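Local coordinates for hydrogenase 3 maturation protease (Escherichia coli, PDB 2E85), which cleaves a C-terminal peptide from the precursor of HycE, the large subunit of hydrogenase 3, as a maturation protease, at residues 99-104 with 111-116; 36-41 with 54-59; 67-72 with 77-82; 135-140 with 149-154. The protein carries 1 engineered substitution. One frame throughout, in Å; residues are numbered along the deposited sequence.

Interaction 1: 99-104 with 111-116; sequences YLIDQL and VIFLGI. With CA (calcium ion), chain G.
Ile101 holds CG1 beside its backbone N and opposite its carbonyl carbon (chi1 -56°), sending its branches to two partners on the strand. Ile101 CG2 meets Val111 CG1 at 4.1 Å, and Ile101 CD1 reaches Phe113 CD1, also at 4.1 Å, the latter two side chains crossing at about a right angle. Phe113 swings its ring into place with CG anti to the backbone N (chi1 -176°). Val111 is forked: while CG1 faces Ile101, Val111 CG2 packs on Leu104 CB at 4.2 Å. Branched aliphatic residues suit this interface because each offers two methyl-bearing arms to an apolar surface, which Ile63 and Leu61 of strand 60-66 continue.

Gln103, which does not touch the strand, serves a metal site: its OE1 binds the calcium ion at 2.3 Å with four waters, and water 1 also donates to Gln103 O at 2.8 Å. Glu106 of the same chain and Asp102 of the second subunit complete the site, so in this crystal the ion bridges the two copies.

The segments run nearly antiparallel, at 151° with axes 9.3 Å apart. Helix 97-108 leading into strand 111-116 is the layered alpha/beta packing of hydrogenase maturation proteases.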
loop_
_atom_site.group_PDB
_atom_site.type_symbol
_atom_site.label_atom_id
_atom_site.label_comp_id
_atom_site.label_asym_id
_atom_site.label_seq_id
_atom_site.Cartn_x
_atom_site.Cartn_y
_atom_site.Cartn_z
ATOM N N TYR B 99 -6.857 -0.753 1.712
ATOM C CA TYR B 99 -5.880 0.002 2.514
ATOM C C TYR B 99 -5.637 1.379 1.905
ATOM O O TYR B 99 -5.741 2.394 2.590
ATOM C CB TYR B 99 -4.569 -0.789 2.720
ATOM C CG TYR B 99 -4.532 -1.515 4.052
ATOM C CD1 TYR B 99 -5.654 -2.185 4.521
ATOM C CD2 TYR B 99 -3.389 -1.493 4.858
ATOM C CE1 TYR B 99 -5.650 -2.841 5.754
ATOM C CE2 TYR B 99 -3.379 -2.140 6.107
ATOM C CZ TYR B 99 -4.507 -2.814 6.540
ATOM O OH TYR B 99 -4.536 -3.462 7.754
ATOM N N LEU B 100 -5.364 1.406 0.604
ATOM C CA LEU B 100 -5.123 2.656 -0.106
ATOM C C LEU B 100 -6.363 3.522 -0.157
ATOM O O LEU B 100 -6.279 4.713 0.102
ATOM C CB LEU B 100 -4.662 2.399 -1.528
ATOM C CG LEU B 100 -3.373 1.611 -1.713
ATOM C CD1 LEU B 100 -3.616 0.209 -1.196
ATOM C CD2 LEU B 100 -3.014 1.578 -3.189
ATOM N N ILE B 101 -7.507 2.919 -0.490
ATOM C CA ILE B 101 -8.762 3.688 -0.637
ATOM C C ILE B 101 -9.199 4.305 0.688
ATOM O O ILE B 101 -9.554 5.488 0.737
ATOM C CB ILE B 101 -9.937 2.822 -1.176
ATOM C CG1 ILE B 101 -9.556 2.157 -2.505
ATOM C CG2 ILE B 101 -11.219 3.669 -1.329
ATOM C CD1 ILE B 101 -9.210 3.094 -3.689
ATOM N N ASP B 102 -9.185 3.491 1.746
ATOM C CA ASP B 102 -9.638 3.945 3.064
ATOM C C ASP B 102 -8.762 5.103 3.570
ATOM O O ASP B 102 -9.269 6.064 4.163
ATOM C CB ASP B 102 -9.681 2.788 4.065
ATOM C CG ASP B 102 -10.680 1.687 3.675
ATOM O OD1 ASP B 102 -11.479 1.873 2.701
ATOM O OD2 ASP B 102 -10.671 0.607 4.332
ATOM N N GLN B 103 -7.450 5.007 3.345
ATOM C CA GLN B 103 -6.516 6.073 3.761
ATOM C C GLN B 103 -6.657 7.317 2.906
ATOM O O GLN B 103 -6.591 8.422 3.411
ATOM C CB GLN B 103 -5.077 5.578 3.766
ATOM C CG GLN B 103 -4.830 4.579 4.903
ATOM C CD GLN B 103 -5.121 5.216 6.269
ATOM O OE1 GLN B 103 -4.593 6.286 6.566
ATOM N NE2 GLN B 103 -5.982 4.577 7.082
ATOM N N LEU B 104 -6.856 7.133 1.606
ATOM C CA LEU B 104 -7.126 8.289 0.753
ATOM C C LEU B 104 -8.394 9.004 1.214
ATOM O O LEU B 104 -8.429 10.240 1.248
ATOM C CB LEU B 104 -7.283 7.859 -0.701
ATOM C CG LEU B 104 -5.962 7.456 -1.367
ATOM C CD1 LEU B 104 -6.251 6.662 -2.644
ATOM C CD2 LEU B 104 -5.044 8.653 -1.643
ATOM N N VAL B 111 -13.863 10.055 -2.320
ATOM C CA VAL B 111 -13.111 9.095 -3.138
ATOM C C VAL B 111 -14.093 8.136 -3.794
ATOM O O VAL B 111 -14.943 7.537 -3.120
ATOM C CB VAL B 111 -12.064 8.339 -2.283
ATOM C CG1 VAL B 111 -11.272 7.328 -3.128
ATOM C CG2 VAL B 111 -11.141 9.327 -1.614
ATOM N N ILE B 112 -14.007 8.016 -5.118
ATOM C CA ILE B 112 -14.949 7.200 -5.882
ATOM C C ILE B 112 -14.103 6.188 -6.631
ATOM O O ILE B 112 -13.194 6.595 -7.337
ATOM C CB ILE B 112 -15.720 8.099 -6.914
ATOM C CG1 ILE B 112 -16.426 9.257 -6.194
ATOM C CG2 ILE B 112 -16.797 7.341 -7.718
ATOM C CD1 ILE B 112 -16.799 10.443 -7.085
ATOM N N PHE B 113 -14.416 4.898 -6.501
ATOM C CA PHE B 113 -13.699 3.871 -7.257
ATOM C C PHE B 113 -14.630 3.339 -8.309
ATOM O O PHE B 113 -15.659 2.726 -7.967
ATOM C CB PHE B 113 -13.277 2.697 -6.366
ATOM C CG PHE B 113 -12.456 1.700 -7.107
ATOM C CD1 PHE B 113 -11.083 1.852 -7.166
ATOM C CD2 PHE B 113 -13.072 0.669 -7.848
ATOM C CE1 PHE B 113 -10.313 0.975 -7.904
ATOM C CE2 PHE B 113 -12.293 -0.227 -8.584
ATOM C CZ PHE B 113 -10.919 -0.062 -8.608
ATOM N N LEU B 114 -14.257 3.524 -9.573
ATOM C CA LEU B 114 -15.024 3.064 -10.716
ATOM C C LEU B 114 -14.348 1.916 -11.486
ATOM O O LEU B 114 -13.210 2.043 -11.960
ATOM C CB LEU B 114 -15.272 4.233 -11.659
ATOM C CG LEU B 114 -16.156 3.994 -12.883
ATOM C CD1 LEU B 114 -16.772 5.297 -13.353
ATOM C CD2 LEU B 114 -15.416 3.325 -14.058
ATOM N N GLY B 115 -15.054 0.797 -11.590
ATOM C CA GLY B 115 -14.548 -0.388 -12.270
ATOM C C GLY B 115 -15.216 -0.505 -13.622
ATOM O O GLY B 115 -16.406 -0.179 -13.792
ATOM N N ILE B 116 -14.451 -0.988 -14.581
ATOM C CA ILE B 116 -14.965 -1.314 -15.898
ATOM C C ILE B 116 -14.621 -2.777 -16.105
ATOM O O ILE B 116 -13.430 -3.161 -15.960
ATOM C CB ILE B 116 -14.231 -0.540 -17.016
ATOM C CG1 ILE B 116 -14.472 0.952 -16.886
ATOM C CG2 ILE B 116 -14.617 -1.070 -18.415
ATOM C CD1 ILE B 116 -13.524 1.832 -17.699
HETATM CA CA CA G . -4.995 8.161 7.835
HETATM O O HOH W 1 -5.236 9.314 5.739
HETATM O O HOH W 2 -5.966 10.173 8.867
HETATM O O HOH W 3 -2.791 9.006 8.153
HETATM O O HOH W 4 -3.248 8.165 6.306
#

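Interaction 2: 36-41 with 54-59; sequences NWVVID and RELRPT
Leu56 CD1 is the single atom on which this contact turns: it lies 4.0 Å from Ile40 CD1 and 4.1 Å from Val38 CG1. In both pairs the side chains extend toward each other and meet tip to tip, methyl against methyl. The touch is light, burying 95 Å² over both segments, and none of the three residues is fully buried.

Position along the strand explains the pairing. Val38 and Ile40 are two residues apart, so both point to the helix side, whereas Val39 between them points away and packs on Cys29 of helix 21-31. Val38 places CG1 anti to its backbone N (chi1 179°), turning that methyl to the leucine. A beta-branched residue suits an extended strand, and the longer isoleucine arm lets Ile40 converge on the same methyl. Leucine suits the helix end, since its stem reaches across and sets one terminal methyl, CD1, against both neighbours.

The second shell sets these positions. Arg57, with positive phi (49°), takes the chain out of the helix just after Leu56, and Pro58 then rests on Val7. Val4 touches both Val38 and Leu56, and Ile40 packs on Val7 and Leu9. Strand 38-43, an outermost strand of the sheet within the chain, pairs through its backbone with strand 6-11; the end of helix 50-56 packs against it just before the chain enters strand 60-66.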
loop_
_atom_site.group_PDB
_atom_site.type_symbol
_atom_site.label_atom_id
_atom_site.label_comp_id
_atom_site.label_asym_id
_atom_site.label_seq_id
_atom_site.Cartn_x
_atom_site.Cartn_y
_atom_site.Cartn_z
ATOM N N ASN B 36 -12.793 19.582 -14.570
ATOM C CA ASN B 36 -11.675 20.253 -13.896
ATOM C C ASN B 36 -10.619 19.256 -13.433
ATOM O O ASN B 36 -9.731 19.596 -12.676
ATOM C CB ASN B 36 -12.183 21.089 -12.701
ATOM C CG ASN B 36 -13.109 22.217 -13.130
ATOM O OD1 ASN B 36 -14.203 22.399 -12.563
ATOM N ND2 ASN B 36 -12.697 22.966 -14.133
ATOM N N TRP B 37 -10.694 18.027 -13.931
ATOM C CA TRP B 37 -9.859 16.937 -13.407
ATOM C C TRP B 37 -8.382 17.126 -13.746
ATOM O O TRP B 37 -8.035 17.396 -14.901
ATOM C CB TRP B 37 -10.328 15.592 -13.986
ATOM C CG TRP B 37 -11.807 15.298 -13.689
ATOM C CD1 TRP B 37 -12.886 15.606 -14.491
ATOM C CD2 TRP B 37 -12.343 14.659 -12.524
ATOM N NE1 TRP B 37 -14.052 15.208 -13.883
ATOM C CE2 TRP B 37 -13.755 14.620 -12.681
ATOM C CE3 TRP B 37 -11.773 14.124 -11.351
ATOM C CZ2 TRP B 37 -14.615 14.045 -11.709
ATOM C CZ3 TRP B 37 -12.620 13.566 -10.388
ATOM C CH2 TRP B 37 -14.016 13.523 -10.577
ATOM N N VAL B 38 -7.534 16.963 -12.737
ATOM C CA VAL B 38 -6.115 16.681 -12.959
ATOM C C VAL B 38 -5.992 15.167 -13.138
ATOM O O VAL B 38 -6.360 14.408 -12.251
ATOM C CB VAL B 38 -5.225 17.182 -11.787
ATOM C CG1 VAL B 38 -3.764 16.845 -12.052
ATOM C CG2 VAL B 38 -5.374 18.648 -11.608
ATOM N N VAL B 39 -5.463 14.741 -14.284
ATOM C CA VAL B 39 -5.519 13.322 -14.647
ATOM C C VAL B 39 -4.145 12.685 -14.477
ATOM O O VAL B 39 -3.169 13.089 -15.137
ATOM C CB VAL B 39 -6.054 13.126 -16.088
ATOM C CG1 VAL B 39 -6.092 11.624 -16.446
ATOM C CG2 VAL B 39 -7.437 13.772 -16.223
ATOM N N ILE B 40 -4.058 11.693 -13.598
ATOM C CA ILE B 40 -2.799 10.962 -13.376
ATOM C C ILE B 40 -2.849 9.658 -14.177
ATOM O O ILE B 40 -3.732 8.856 -13.985
ATOM C CB ILE B 40 -2.575 10.662 -11.887
ATOM C CG1 ILE B 40 -2.332 11.974 -11.129
ATOM C CG2 ILE B 40 -1.371 9.746 -11.699
ATOM C CD1 ILE B 40 -3.536 12.891 -10.986
ATOM N N ASP B 41 -1.897 9.492 -15.087
ATOM C CA ASP B 41 -1.753 8.251 -15.859
ATOM C C ASP B 41 -0.968 7.279 -15.000
ATOM O O ASP B 41 0.248 7.134 -15.158
ATOM C CB ASP B 41 -0.996 8.628 -17.147
ATOM C CG ASP B 41 -1.149 7.621 -18.264
ATOM O OD1 ASP B 41 -1.834 6.588 -18.101
ATOM O OD2 ASP B 41 -0.560 7.900 -19.351
ATOM N N ARG B 54 -1.719 13.065 -2.855
ATOM C CA ARG B 54 -1.849 13.781 -1.572
ATOM C C ARG B 54 -1.361 15.224 -1.672
ATOM O O ARG B 54 -1.990 16.135 -1.109
ATOM C CB ARG B 54 -1.078 13.077 -0.458
ATOM C CG ARG B 54 -1.566 11.711 -0.106
ATOM C CD ARG B 54 -0.843 11.225 1.155
ATOM N NE ARG B 54 0.617 11.420 1.136
ATOM C CZ ARG B 54 1.470 10.778 1.939
ATOM N NH1 ARG B 54 1.009 9.880 2.808
ATOM N NH2 ARG B 54 2.784 11.001 1.859
ATOM N N GLU B 55 -0.273 15.425 -2.414
ATOM C CA GLU B 55 0.333 16.744 -2.625
ATOM C C GLU B 55 -0.556 17.681 -3.440
ATOM O O GLU B 55 -0.521 18.909 -3.244
ATOM C CB GLU B 55 1.727 16.609 -3.253
ATOM C CG GLU B 55 2.779 15.991 -2.317
ATOM C CD GLU B 55 2.890 16.724 -0.981
ATOM O OE1 GLU B 55 3.027 17.968 -0.999
ATOM O OE2 GLU B 55 2.831 16.055 0.087
ATOM N N LEU B 56 -1.373 17.100 -4.323
ATOM C CA LEU B 56 -2.361 17.860 -5.108
ATOM C C LEU B 56 -3.477 18.432 -4.220
ATOM O O LEU B 56 -4.167 19.389 -4.620
ATOM C CB LEU B 56 -2.924 16.986 -6.228
ATOM C CG LEU B 56 -2.034 16.838 -7.465
ATOM C CD1 LEU B 56 -2.537 15.634 -8.309
ATOM C CD2 LEU B 56 -1.983 18.137 -8.290
ATOM N N ARG B 57 -3.621 17.868 -3.020
ATOM C CA ARG B 57 -4.658 18.287 -2.057
ATOM C C ARG B 57 -6.063 18.371 -2.687
ATOM O O ARG B 57 -6.762 19.405 -2.582
ATOM C CB ARG B 57 -4.263 19.604 -1.396
ATOM C CG ARG B 57 -2.910 19.537 -0.675
ATOM C CD ARG B 57 -2.539 20.872 -0.075
ATOM N NE ARG B 57 -2.501 21.887 -1.120
ATOM C CZ ARG B 57 -2.178 23.165 -0.947
ATOM N NH1 ARG B 57 -1.836 23.626 0.256
ATOM N NH2 ARG B 57 -2.187 23.983 -1.993
ATOM N N PRO B 58 -6.499 17.283 -3.334
ATOM C CA PRO B 58 -7.807 17.323 -3.962
ATOM C C PRO B 58 -8.935 17.310 -2.950
ATOM O O PRO B 58 -8.750 16.899 -1.793
ATOM C CB PRO B 58 -7.859 16.041 -4.783
ATOM C CG PRO B 58 -6.863 15.144 -4.164
ATOM C CD PRO B 58 -5.842 15.974 -3.500
ATOM N N THR B 59 -10.082 17.776 -3.413
ATOM C CA THR B 59 -11.344 17.688 -2.695
ATOM C C THR B 59 -12.109 16.423 -3.106
ATOM O O THR B 59 -12.966 15.928 -2.369
ATOM C CB THR B 59 -12.222 18.942 -2.972
ATOM O OG1 THR B 59 -12.320 19.152 -4.390
ATOM C CG2 THR B 59 -11.579 20.177 -2.346
#

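Interaction 3: 67-72 with 77-82; sequences TDMGLN and RIIDPD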
loop_
_atom_site.group_PDB
_atom_site.type_symbol
_atom_site.label_atom_id
_atom_site.label_comp_id
_atom_site.label_asym_id
_atom_site.label_seq_id
_atom_site.Cartn_x
_atom_site.Cartn_y
_atom_site.Cartn_z
ATOM N N THR B 67 -11.474 -3.932 -13.992
ATOM C CA THR B 67 -11.569 -4.746 -12.789
ATOM C C THR B 67 -12.537 -5.899 -13.082
ATOM O O THR B 67 -13.635 -5.641 -13.522
ATOM C CB THR B 67 -12.209 -3.899 -11.644
ATOM O OG1 THR B 67 -11.381 -2.761 -11.335
ATOM C CG2 THR B 67 -12.456 -4.701 -10.408
ATOM N N ASP B 68 -12.147 -7.149 -12.809
ATOM C CA ASP B 68 -13.098 -8.252 -13.013
ATOM C C ASP B 68 -14.125 -8.203 -11.871
ATOM O O ASP B 68 -13.753 -8.265 -10.682
ATOM C CB ASP B 68 -12.399 -9.618 -13.102
ATOM C CG ASP B 68 -13.390 -10.786 -13.327
ATOM O OD1 ASP B 68 -14.468 -10.589 -13.931
ATOM O OD2 ASP B 68 -13.067 -11.924 -12.900
ATOM N N MET B 69 -15.389 -8.081 -12.243
ATOM C CA MET B 69 -16.501 -7.951 -11.300
ATOM C C MET B 69 -17.535 -9.039 -11.551
ATOM O O MET B 69 -18.606 -9.047 -10.919
ATOM C CB MET B 69 -17.156 -6.555 -11.409
ATOM C CG MET B 69 -16.248 -5.321 -11.023
ATOM S SD MET B 69 -16.951 -3.686 -11.425
ATOM C CE MET B 69 -16.895 -3.744 -13.251
ATOM N N GLY B 70 -17.223 -9.922 -12.496
ATOM C CA GLY B 70 -18.126 -11.015 -12.898
ATOM C C GLY B 70 -19.306 -10.584 -13.747
ATOM O O GLY B 70 -20.313 -11.294 -13.825
ATOM N N LEU B 71 -19.185 -9.440 -14.414
ATOM C CA LEU B 71 -20.243 -8.854 -15.244
ATOM C C LEU B 71 -20.001 -9.048 -16.745
ATOM O O LEU B 71 -18.961 -9.597 -17.134
ATOM C CB LEU B 71 -20.379 -7.347 -14.920
ATOM C CG LEU B 71 -20.841 -6.984 -13.496
ATOM C CD1 LEU B 71 -21.000 -5.468 -13.279
ATOM C CD2 LEU B 71 -22.124 -7.691 -13.187
ATOM N N ASN B 72 -20.946 -8.607 -17.592
ATOM C CA ASN B 72 -20.635 -8.582 -19.028
ATOM C C ASN B 72 -19.537 -7.589 -19.349
ATOM O O ASN B 72 -19.441 -6.571 -18.690
ATOM C CB ASN B 72 -21.852 -8.235 -19.849
ATOM C CG ASN B 72 -22.927 -9.296 -19.735
ATOM O OD1 ASN B 72 -22.668 -10.404 -19.239
ATOM N ND2 ASN B 72 -24.120 -8.976 -20.197
ATOM N N ARG B 77 -19.264 -0.019 -13.006
ATOM C CA ARG B 77 -19.897 0.089 -11.678
ATOM C C ARG B 77 -19.014 0.841 -10.721
ATOM O O ARG B 77 -17.803 0.826 -10.859
ATOM C CB ARG B 77 -20.180 -1.274 -11.043
ATOM C CG ARG B 77 -21.063 -2.235 -11.840
ATOM C CD ARG B 77 -22.530 -1.857 -11.743
ATOM N NE ARG B 77 -23.375 -2.881 -12.363
ATOM C CZ ARG B 77 -23.606 -3.006 -13.676
ATOM N NH1 ARG B 77 -23.041 -2.205 -14.572
ATOM N NH2 ARG B 77 -24.418 -3.971 -14.097
ATOM N N ILE B 78 -19.640 1.524 -9.755
ATOM C CA ILE B 78 -18.924 2.061 -8.631
ATOM C C ILE B 78 -18.852 0.989 -7.558
ATOM O O ILE B 78 -19.882 0.383 -7.208
ATOM C CB ILE B 78 -19.660 3.253 -8.015
ATOM C CG1 ILE B 78 -19.999 4.335 -9.079
ATOM C CG2 ILE B 78 -18.906 3.746 -6.772
ATOM C CD1 ILE B 78 -21.269 4.053 -9.727
ATOM N N ILE B 79 -17.648 0.763 -7.046
ATOM C CA ILE B 79 -17.443 -0.241 -6.001
ATOM C C ILE B 79 -17.279 0.422 -4.645
ATOM O O ILE B 79 -16.364 1.240 -4.416
ATOM C CB ILE B 79 -16.260 -1.155 -6.242
ATOM C CG1 ILE B 79 -16.253 -1.660 -7.681
ATOM C CG2 ILE B 79 -16.284 -2.312 -5.206
ATOM C CD1 ILE B 79 -17.552 -1.965 -8.369
ATOM N N ASP B 80 -18.205 0.110 -3.750
ATOM C CA ASP B 80 -18.179 0.654 -2.399
ATOM C C ASP B 80 -16.899 0.219 -1.672
ATOM O O ASP B 80 -16.487 -0.947 -1.777
ATOM C CB ASP B 80 -19.420 0.155 -1.657
ATOM C CG ASP B 80 -19.570 0.753 -0.272
ATOM O OD1 ASP B 80 -18.804 0.391 0.644
ATOM O OD2 ASP B 80 -20.499 1.578 -0.089
ATOM N N PRO B 81 -16.252 1.146 -0.934
ATOM C CA PRO B 81 -14.995 0.785 -0.279
ATOM C C PRO B 81 -15.085 -0.417 0.668
ATOM O O PRO B 81 -14.098 -1.156 0.832
ATOM C CB PRO B 81 -14.614 2.073 0.456
ATOM C CG PRO B 81 -15.219 3.128 -0.347
ATOM C CD PRO B 81 -16.580 2.554 -0.667
ATOM N N ASP B 82 -16.257 -0.634 1.267
ATOM C CA ASP B 82 -16.500 -1.822 2.085
ATOM C C ASP B 82 -16.426 -3.109 1.264
ATOM O O ASP B 82 -15.962 -4.143 1.762
ATOM C CB ASP B 82 -17.869 -1.704 2.794
ATOM C CG ASP B 82 -18.454 -3.058 3.211
ATOM O OD1 ASP B 82 -19.093 -3.756 2.376
ATOM O OD2 ASP B 82 -18.311 -3.414 4.403
#
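The guanidinium of Arg77 carries Leu71 CD1 over one face, the methyl standing 3.5 Å above the plane and over its centre. Leu71 CD1 also lies 3.5 Å from Arg77 CG, because a bend at chi2 (-77°) folds the arginine around it. Arginine suits the spot: the poorly hydrated face of its flat group takes the leucine methyl, while NH1 forms a salt bridge with Glu75.

Met69 SD sits 3.6 Å from Ile79 CD1 and 4.0 Å from Arg77 CB. The unbranched, polarisable thioether crosses both side chains obliquely and touches them with its sulfur. Replacing Arg77 with an alanine would probably uncover the methyl of Leu71 and leave Glu75 without its salt-bridge partner.

The loop is shaped by an Asx turn, in which Gly70 N donates to Asp68 OD1 at 3.2 Å from above the carboxylate plane; Gly70 has the positive phi glycine accommodates easily. Gln117 OE1 holds Met69 N and Leu71 N. Asp80 N-caps helix 81-86, its OD1 accepting from Asp82 N at 2.8 Å through the anti lone pair. The whole is a loop folded back on strand 76-78, outermost within this chain's mixed sheet and antiparallel to strand 111-116.

Interaction 4: 135-140 with 149-154; sequences VETVYQ and GGFAQL
Apolar contacts join the two segments, and all of them centre on the ring of Phe151. Thr137 CG2 comes to the ring edge, close to its plane, 3.9 Å from Phe151 CE1. Val138 CG2 lies 4.1 Å from Phe151 CZ, with the two side chains crossing at about a right angle. Thr137 directs CG2 to the ring by setting it anti to the backbone N, with OG1 beside that N (chi1 -60°). There the hydroxyl bonds back to Asp133 O, so threonine gives its methyl to the contact and keeps its polar atom tied to its own helix. Valine suits the next position, where its compact fork also packs on Leu114 and Ile76.

Polar and charged interactions flank this core. Arg141 lies against Phe151 in a cation-pi contact and also donates through NH1 to Gly149 O, fixing the returning loop from a second point. Along the helix, Gln140 NE2 donates to Glu136 OE2 at 2.9 Å; the bond is almost straight (179°) and lies in the amide plane of the glutamine. Glu136 OE1 forms a salt bridge with Lys28.

Backbone conformation matters too: Gly149 and Gly150 both have positive phi, which glycine adopts readily, just ahead of Phe151. The chemistry implies that across these segments the loop is held to the helix by dispersion on one aromatic ring, with Arg141 adding a cation-pi contact and a hydrogen bond to Gly149 O.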
loop_
_atom_site.group_PDB
_atom_site.type_symbol
_atom_site.label_atom_id
_atom_site.label_comp_id
_atom_site.label_asym_id
_atom_site.label_seq_id
_atom_site.Cartn_x
_atom_site.Cartn_y
_atom_site.Cartn_z
ATOM N N VAL B 135 -15.100 3.173 -21.950
ATOM C CA VAL B 135 -14.141 4.271 -21.699
ATOM C C VAL B 135 -14.685 5.601 -22.224
ATOM O O VAL B 135 -14.662 6.608 -21.528
ATOM C CB VAL B 135 -12.708 3.938 -22.243
ATOM C CG1 VAL B 135 -11.852 5.190 -22.144
ATOM C CG2 VAL B 135 -12.113 2.785 -21.405
ATOM N N GLU B 136 -15.254 5.560 -23.420
ATOM C CA GLU B 136 -16.005 6.732 -23.922
ATOM C C GLU B 136 -17.152 7.171 -23.004
ATOM O O GLU B 136 -17.352 8.371 -22.781
ATOM C CB GLU B 136 -16.491 6.436 -25.343
ATOM C CG GLU B 136 -17.105 7.630 -26.079
ATOM C CD GLU B 136 -16.149 8.804 -26.353
ATOM O OE1 GLU B 136 -14.897 8.665 -26.358
ATOM O OE2 GLU B 136 -16.676 9.905 -26.611
ATOM N N THR B 137 -17.915 6.209 -22.475
ATOM C CA THR B 137 -19.031 6.539 -21.599
ATOM C C THR B 137 -18.553 7.309 -20.355
ATOM O O THR B 137 -19.113 8.337 -19.994
ATOM C CB THR B 137 -19.848 5.270 -21.208
ATOM O OG1 THR B 137 -20.367 4.674 -22.401
ATOM C CG2 THR B 137 -21.013 5.637 -20.301
ATOM N N VAL B 138 -17.495 6.825 -19.729
ATOM C CA VAL B 138 -16.964 7.438 -18.526
ATOM C C VAL B 138 -16.411 8.830 -18.890
ATOM O O VAL B 138 -16.637 9.800 -18.190
ATOM C CB VAL B 138 -15.899 6.522 -17.850
ATOM C CG1 VAL B 138 -15.269 7.231 -16.684
ATOM C CG2 VAL B 138 -16.550 5.216 -17.340
ATOM N N TYR B 139 -15.726 8.906 -20.020
ATOM C CA TYR B 139 -15.099 10.150 -20.465
ATOM C C TYR B 139 -16.138 11.243 -20.637
ATOM O O TYR B 139 -15.916 12.365 -20.226
ATOM C CB TYR B 139 -14.321 9.907 -21.763
ATOM C CG TYR B 139 -13.865 11.146 -22.482
ATOM C CD1 TYR B 139 -12.754 11.879 -22.024
ATOM C CD2 TYR B 139 -14.527 11.576 -23.635
ATOM C CE1 TYR B 139 -12.324 13.006 -22.694
ATOM C CE2 TYR B 139 -14.135 12.706 -24.291
ATOM C CZ TYR B 139 -13.025 13.414 -23.824
ATOM O OH TYR B 139 -12.610 14.545 -24.487
ATOM N N GLN B 140 -17.287 10.870 -21.194
ATOM C CA GLN B 140 -18.365 11.810 -21.457
ATOM C C GLN B 140 -19.103 12.216 -20.194
ATOM O O GLN B 140 -19.912 13.144 -20.220
ATOM C CB GLN B 140 -19.322 11.227 -22.492
ATOM C CG GLN B 140 -18.654 11.137 -23.858
ATOM C CD GLN B 140 -18.393 12.487 -24.559
ATOM O OE1 GLN B 140 -18.858 13.543 -24.121
ATOM N NE2 GLN B 140 -17.671 12.436 -25.676
ATOM N N GLY B 149 -21.609 9.993 -10.756
ATOM C CA GLY B 149 -21.649 10.229 -12.191
ATOM C C GLY B 149 -22.795 9.527 -12.894
ATOM O O GLY B 149 -22.764 9.385 -14.108
ATOM N N GLY B 150 -23.795 9.095 -12.121
ATOM C CA GLY B 150 -24.952 8.373 -12.632
ATOM C C GLY B 150 -24.740 6.874 -12.834
ATOM O O GLY B 150 -25.589 6.196 -13.401
ATOM N N PHE B 151 -23.600 6.366 -12.387
ATOM C CA PHE B 151 -23.324 4.936 -12.495
ATOM C C PHE B 151 -23.871 4.134 -11.313
ATOM O O PHE B 151 -23.986 4.647 -10.176
ATOM C CB PHE B 151 -21.822 4.686 -12.671
ATOM C CG PHE B 151 -21.271 5.269 -13.944
ATOM C CD1 PHE B 151 -21.609 4.725 -15.174
ATOM C CD2 PHE B 151 -20.476 6.419 -13.897
ATOM C CE1 PHE B 151 -21.099 5.279 -16.371
ATOM C CE2 PHE B 151 -19.956 6.980 -15.062
ATOM C CZ PHE B 151 -20.275 6.424 -16.304
ATOM N N ALA B 152 -24.202 2.872 -11.581
ATOM C CA ALA B 152 -24.733 1.968 -10.543
ATOM C C ALA B 152 -23.642 1.432 -9.635
ATOM O O ALA B 152 -22.502 1.251 -10.066
ATOM C CB ALA B 152 -25.458 0.807 -11.156
ATOM N N GLN B 153 -24.012 1.160 -8.387
ATOM C CA GLN B 153 -23.146 0.473 -7.441
ATOM C C GLN B 153 -23.037 -0.993 -7.819
ATOM O O GLN B 153 -24.061 -1.587 -8.169
ATOM C CB GLN B 153 -23.769 0.591 -6.051
ATOM C CG GLN B 153 -22.862 0.119 -4.941
ATOM C CD GLN B 153 -21.769 1.109 -4.650
ATOM O OE1 GLN B 153 -20.599 0.838 -4.907
ATOM N NE2 GLN B 153 -22.142 2.291 -4.140
ATOM N N LEU B 154 -21.822 -1.567 -7.777
ATOM C CA LEU B 154 -21.631 -3.008 -7.916
ATOM C C LEU B 154 -22.386 -3.697 -6.801
ATOM O O LEU B 154 -22.256 -3.322 -5.636
ATOM C CB LEU B 154 -20.149 -3.428 -7.794
ATOM C CG LEU B 154 -19.446 -4.582 -8.537
ATOM C CD1 LEU B 154 -18.285 -5.155 -7.763
ATOM C CD2 LEU B 154 -20.276 -5.707 -9.228
#

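How the interactions relate
Strand 111-116 connects most of the set. Interaction 3 joins interaction 1 through probable backbone hydrogen bonds, Gly115 N to Arg77 O at 2.8 Å and Thr67 N to Ile116 O at 2.9 Å. On interaction 4, Leu114 CD1 packs 3.9 Å from Phe151 CD2. Interactions 3 and 4 meet at Ile78, whose N and O probably bond with Ala152 O and Leu154 N. Interaction 2 touches none of the others, though its nearest atoms come about 5 Å from those of interaction 1; its centre is about 23 Å from that of interaction 3. Nearest the probable nickel site is interaction 1: the Phe113 side chain is about 4 Å from that of Asp65, which binds calcium here.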